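PDB 6WIL: hemolysin activator protein CdiB from Acinetobacter baumannii ACICU, which probably secretes the large toxin protein of a contact-dependent growth inhibition system across the outer membrane, as a TpsB transporter of the Omp85 superfamily. Local coordinates for residues 246-257 with 269-278. Numbering follows the deposited sequence.
Sequences FHLNDILSLNVS and RSYFISYQLP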
# COMPACT_ATOMS: atom_id res chain seq x y z
N PHE A 246 -21.72 0.98 6.78
CA PHE A 246 -22.53 -0.23 6.91
C PHE A 246 -22.06 -1.13 8.05
O PHE A 246 -22.44 -2.31 8.08
CB PHE A 246 -22.56 -1.00 5.59
CG PHE A 246 -23.32 -0.30 4.50
CD1 PHE A 246 -24.70 -0.33 4.48
CD2 PHE A 246 -22.65 0.38 3.50
CE1 PHE A 246 -25.41 0.31 3.49
CE2 PHE A 246 -23.35 1.02 2.50
CZ PHE A 246 -24.73 0.99 2.49
N HIS A 247 -21.26 -0.61 8.97
CA HIS A 247 -20.76 -1.36 10.13
C HIS A 247 -20.12 -2.68 9.71
O HIS A 247 -20.46 -3.75 10.21
CB HIS A 247 -21.87 -1.59 11.15
CG HIS A 247 -22.26 -0.35 11.89
ND1 HIS A 247 -22.97 0.68 11.30
CD2 HIS A 247 -22.03 0.04 13.16
CE1 HIS A 247 -23.16 1.65 12.18
NE2 HIS A 247 -22.60 1.28 13.32
N LEU A 248 -19.20 -2.58 8.76
CA LEU A 248 -18.47 -3.74 8.25
C LEU A 248 -16.98 -3.46 8.21
O LEU A 248 -16.25 -4.05 7.42
CB LEU A 248 -18.97 -4.12 6.85
CG LEU A 248 -20.39 -4.68 6.75
CD1 LEU A 248 -20.82 -4.82 5.29
CD2 LEU A 248 -20.48 -6.02 7.46
N ASN A 249 -16.51 -2.54 9.07
CA ASN A 249 -15.14 -2.03 9.01
C ASN A 249 -14.85 -1.45 7.62
O ASN A 249 -13.72 -1.46 7.15
CB ASN A 249 -14.11 -3.11 9.37
CG ASN A 249 -14.52 -3.91 10.60
OD1 ASN A 249 -14.54 -3.39 11.71
ND2 ASN A 249 -14.85 -5.18 10.40
N ASP A 250 -15.90 -0.94 6.98
CA ASP A 250 -15.82 -0.45 5.61
C ASP A 250 -15.53 1.04 5.57
O ASP A 250 -15.70 1.76 6.56
CB ASP A 250 -17.12 -0.75 4.86
CG ASP A 250 -18.36 -0.40 5.69
OD1 ASP A 250 -18.29 -0.52 6.93
OD2 ASP A 250 -19.39 -0.02 5.09
N ILE A 251 -15.06 1.50 4.42
CA ILE A 251 -14.75 2.91 4.21
C ILE A 251 -15.28 3.33 2.85
O ILE A 251 -15.00 2.68 1.84
CB ILE A 251 -13.23 3.18 4.32
CG1 ILE A 251 -12.80 3.13 5.78
CG2 ILE A 251 -12.88 4.52 3.70
CD1 ILE A 251 -11.32 2.97 5.97
N LEU A 252 -16.07 4.40 2.84
CA LEU A 252 -16.64 4.95 1.62
C LEU A 252 -16.04 6.32 1.38
O LEU A 252 -16.08 7.19 2.26
CB LEU A 252 -18.16 5.03 1.72
CG LEU A 252 -18.91 5.70 0.56
CD1 LEU A 252 -18.82 4.85 -0.70
CD2 LEU A 252 -20.36 5.96 0.93
N SER A 253 -15.48 6.52 0.19
CA SER A 253 -14.83 7.78 -0.17
C SER A 253 -15.50 8.37 -1.40
O SER A 253 -15.85 7.64 -2.34
CB SER A 253 -13.34 7.56 -0.42
OG SER A 253 -12.73 6.88 0.67
N LEU A 254 -15.69 9.68 -1.38
CA LEU A 254 -16.29 10.41 -2.49
C LEU A 254 -15.44 11.62 -2.81
O LEU A 254 -14.95 12.31 -1.91
CB LEU A 254 -17.71 10.86 -2.15
CG LEU A 254 -18.65 9.84 -1.50
CD1 LEU A 254 -19.90 10.52 -0.98
CD2 LEU A 254 -19.00 8.74 -2.49
N ASN A 255 -15.24 11.88 -4.11
CA ASN A 255 -14.46 13.03 -4.54
C ASN A 255 -15.11 13.65 -5.77
O ASN A 255 -15.48 12.94 -6.71
CB ASN A 255 -13.01 12.62 -4.84
CG ASN A 255 -12.07 13.80 -4.83
OD1 ASN A 255 -11.50 14.15 -3.79
ND2 ASN A 255 -11.89 14.43 -5.99
N VAL A 256 -15.25 14.98 -5.75
CA VAL A 256 -15.74 15.74 -6.89
C VAL A 256 -14.71 16.82 -7.21
O VAL A 256 -14.33 17.60 -6.33
CB VAL A 256 -17.12 16.37 -6.63
CG1 VAL A 256 -17.59 17.13 -7.86
CG2 VAL A 256 -18.12 15.30 -6.25
N SER A 257 -14.26 16.86 -8.46
CA SER A 257 -13.20 17.75 -8.88
C SER A 257 -13.68 18.66 -10.00
O SER A 257 -14.43 18.22 -10.88
CB SER A 257 -11.97 16.96 -9.34
OG SER A 257 -10.78 17.71 -9.17
N ARG A 269 -14.71 18.31 -15.13
CA ARG A 269 -15.37 17.91 -13.90
C ARG A 269 -15.20 16.40 -13.73
O ARG A 269 -15.14 15.66 -14.71
CB ARG A 269 -16.87 18.28 -13.91
CG ARG A 269 -17.15 19.76 -14.22
CD ARG A 269 -18.62 20.12 -14.00
NE ARG A 269 -18.80 21.50 -13.54
CZ ARG A 269 -19.38 22.46 -14.26
NH1 ARG A 269 -19.49 23.68 -13.74
NH2 ARG A 269 -19.85 22.21 -15.47
N SER A 270 -15.10 15.96 -12.47
CA SER A 270 -14.78 14.56 -12.19
C SER A 270 -15.46 14.11 -10.90
O SER A 270 -15.34 14.78 -9.87
CB SER A 270 -13.26 14.37 -12.08
OG SER A 270 -12.94 13.05 -11.66
N TYR A 271 -16.14 12.97 -10.97
CA TYR A 271 -16.79 12.34 -9.83
C TYR A 271 -16.14 10.99 -9.58
O TYR A 271 -15.96 10.20 -10.51
CB TYR A 271 -18.30 12.18 -10.08
CG TYR A 271 -19.07 11.47 -8.98
CD1 TYR A 271 -19.06 10.08 -8.87
CD2 TYR A 271 -19.84 12.19 -8.07
CE1 TYR A 271 -19.76 9.44 -7.87
CE2 TYR A 271 -20.55 11.55 -7.07
CZ TYR A 271 -20.51 10.17 -6.98
OH TYR A 271 -21.22 9.53 -5.99
N PHE A 272 -15.81 10.71 -8.31
CA PHE A 272 -15.12 9.48 -7.94
C PHE A 272 -15.70 8.93 -6.65
O PHE A 272 -15.85 9.66 -5.66
CB PHE A 272 -13.61 9.73 -7.76
CG PHE A 272 -12.84 8.52 -7.29
CD1 PHE A 272 -12.40 7.57 -8.20
CD2 PHE A 272 -12.54 8.36 -5.95
CE1 PHE A 272 -11.69 6.47 -7.77
CE2 PHE A 272 -11.82 7.26 -5.52
CZ PHE A 272 -11.39 6.31 -6.43
N ILE A 273 -16.02 7.63 -6.64
CA ILE A 273 -16.54 6.95 -5.47
C ILE A 273 -15.75 5.67 -5.26
O ILE A 273 -15.48 4.93 -6.21
CB ILE A 273 -18.05 6.65 -5.61
CG1 ILE A 273 -18.51 5.67 -4.53
CG2 ILE A 273 -18.36 6.11 -6.99
CD1 ILE A 273 -19.99 5.39 -4.56
N SER A 274 -15.37 5.41 -4.01
CA SER A 274 -14.60 4.23 -3.66
C SER A 274 -15.20 3.59 -2.42
O SER A 274 -15.51 4.29 -1.44
CB SER A 274 -13.13 4.58 -3.42
OG SER A 274 -12.33 3.42 -3.41
N TYR A 275 -15.37 2.27 -2.45
CA TYR A 275 -15.83 1.51 -1.31
C TYR A 275 -14.87 0.36 -1.06
O TYR A 275 -14.40 -0.29 -1.99
CB TYR A 275 -17.24 0.97 -1.54
CG TYR A 275 -17.86 0.29 -0.34
CD1 TYR A 275 -18.14 1.01 0.82
CD2 TYR A 275 -18.18 -1.06 -0.37
CE1 TYR A 275 -18.72 0.39 1.92
CE2 TYR A 275 -18.76 -1.68 0.72
CZ TYR A 275 -19.02 -0.95 1.86
OH TYR A 275 -19.59 -1.57 2.95
N GLN A 276 -14.57 0.12 0.22
CA GLN A 276 -13.55 -0.85 0.60
C GLN A 276 -13.93 -1.47 1.94
O GLN A 276 -14.19 -0.74 2.89
CB GLN A 276 -12.17 -0.19 0.69
CG GLN A 276 -11.02 -1.09 0.30
CD GLN A 276 -9.68 -0.40 0.46
OE1 GLN A 276 -9.60 0.83 0.58
NE2 GLN A 276 -8.60 -1.18 0.46
N LEU A 277 -13.95 -2.80 2.01
CA LEU A 277 -14.17 -3.49 3.27
C LEU A 277 -13.25 -4.70 3.36
O LEU A 277 -13.01 -5.37 2.34
CB LEU A 277 -15.63 -3.93 3.43
CG LEU A 277 -16.12 -5.24 2.81
CD1 LEU A 277 -17.51 -5.57 3.32
CD2 LEU A 277 -16.12 -5.16 1.29
N PRO A 278 -12.70 -4.99 4.54
CA PRO A 278 -11.84 -6.16 4.69
C PRO A 278 -12.59 -7.39 5.15
O PRO A 278 -13.60 -7.32 5.85
CB PRO A 278 -10.85 -5.70 5.78
CG PRO A 278 -11.70 -4.84 6.66
CD PRO A 278 -12.69 -4.14 5.74
O HOH W 1 -12.22 -0.61 5.06
O HOH W 2 -12.69 13.09 -8.67
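Tyr275 reaches back across a beta hairpin of the 16-stranded antiparallel barrel to the carboxylate of Asp250, just where the chain enters strand 251-261 from its turn. With CG anti to the backbone N (chi1 -174°), the phenol runs along the neighbouring strand and its OH donates to Asp250 OD2 at 2.6 Å. The carboxylate stands almost upright to the ring, 84° between planes, and the hydroxyl comes from above the carboxylate plane. Asp250 OD2 also accepts from Phe246 N with its syn lone pair, while Leu248 N donates to Asp250 OD1 at 2.9 Å. An aspartate suits this place because its short arm can tie two amides of the turn and a tyrosine of the next strand.

Farther along, paired backbone bonds join Ile251 to Gln276, Ser253 to Ser274, Asn255 to Phe272 and Ser257 to Ser270. The side chains of these pairs face the barrel interior, where helix 8-27 lies, and packing is closest round Phe272, Asn255 and Ser270. Phe272 rests on Leu18 and Leu21 of that helix; serine and asparagine suit this lining as small polar groups, Ser270 bonding Gln14 and Asn289, and Asn255 bonding Asn237 of the preceding strand.

The outward face is looser and more exposed. Branched aliphatic side chains and the Tyr271 ring give it a largely apolar surface, consistent with a place against membrane lipid. Ile273 CG1 touches two leucine methyls of the facing strand, Leu254 CD2 at 3.7 Å and Leu252 CD1 at 3.9 Å, whereas Val256 CG2 alone meets Tyr271 CD2, at 4.0 Å. Back at the turn, a water donates to both Asn249 O, at 2.7 Å, and Gln276 O, which also accepts from Ile251 N at 2.8 Å.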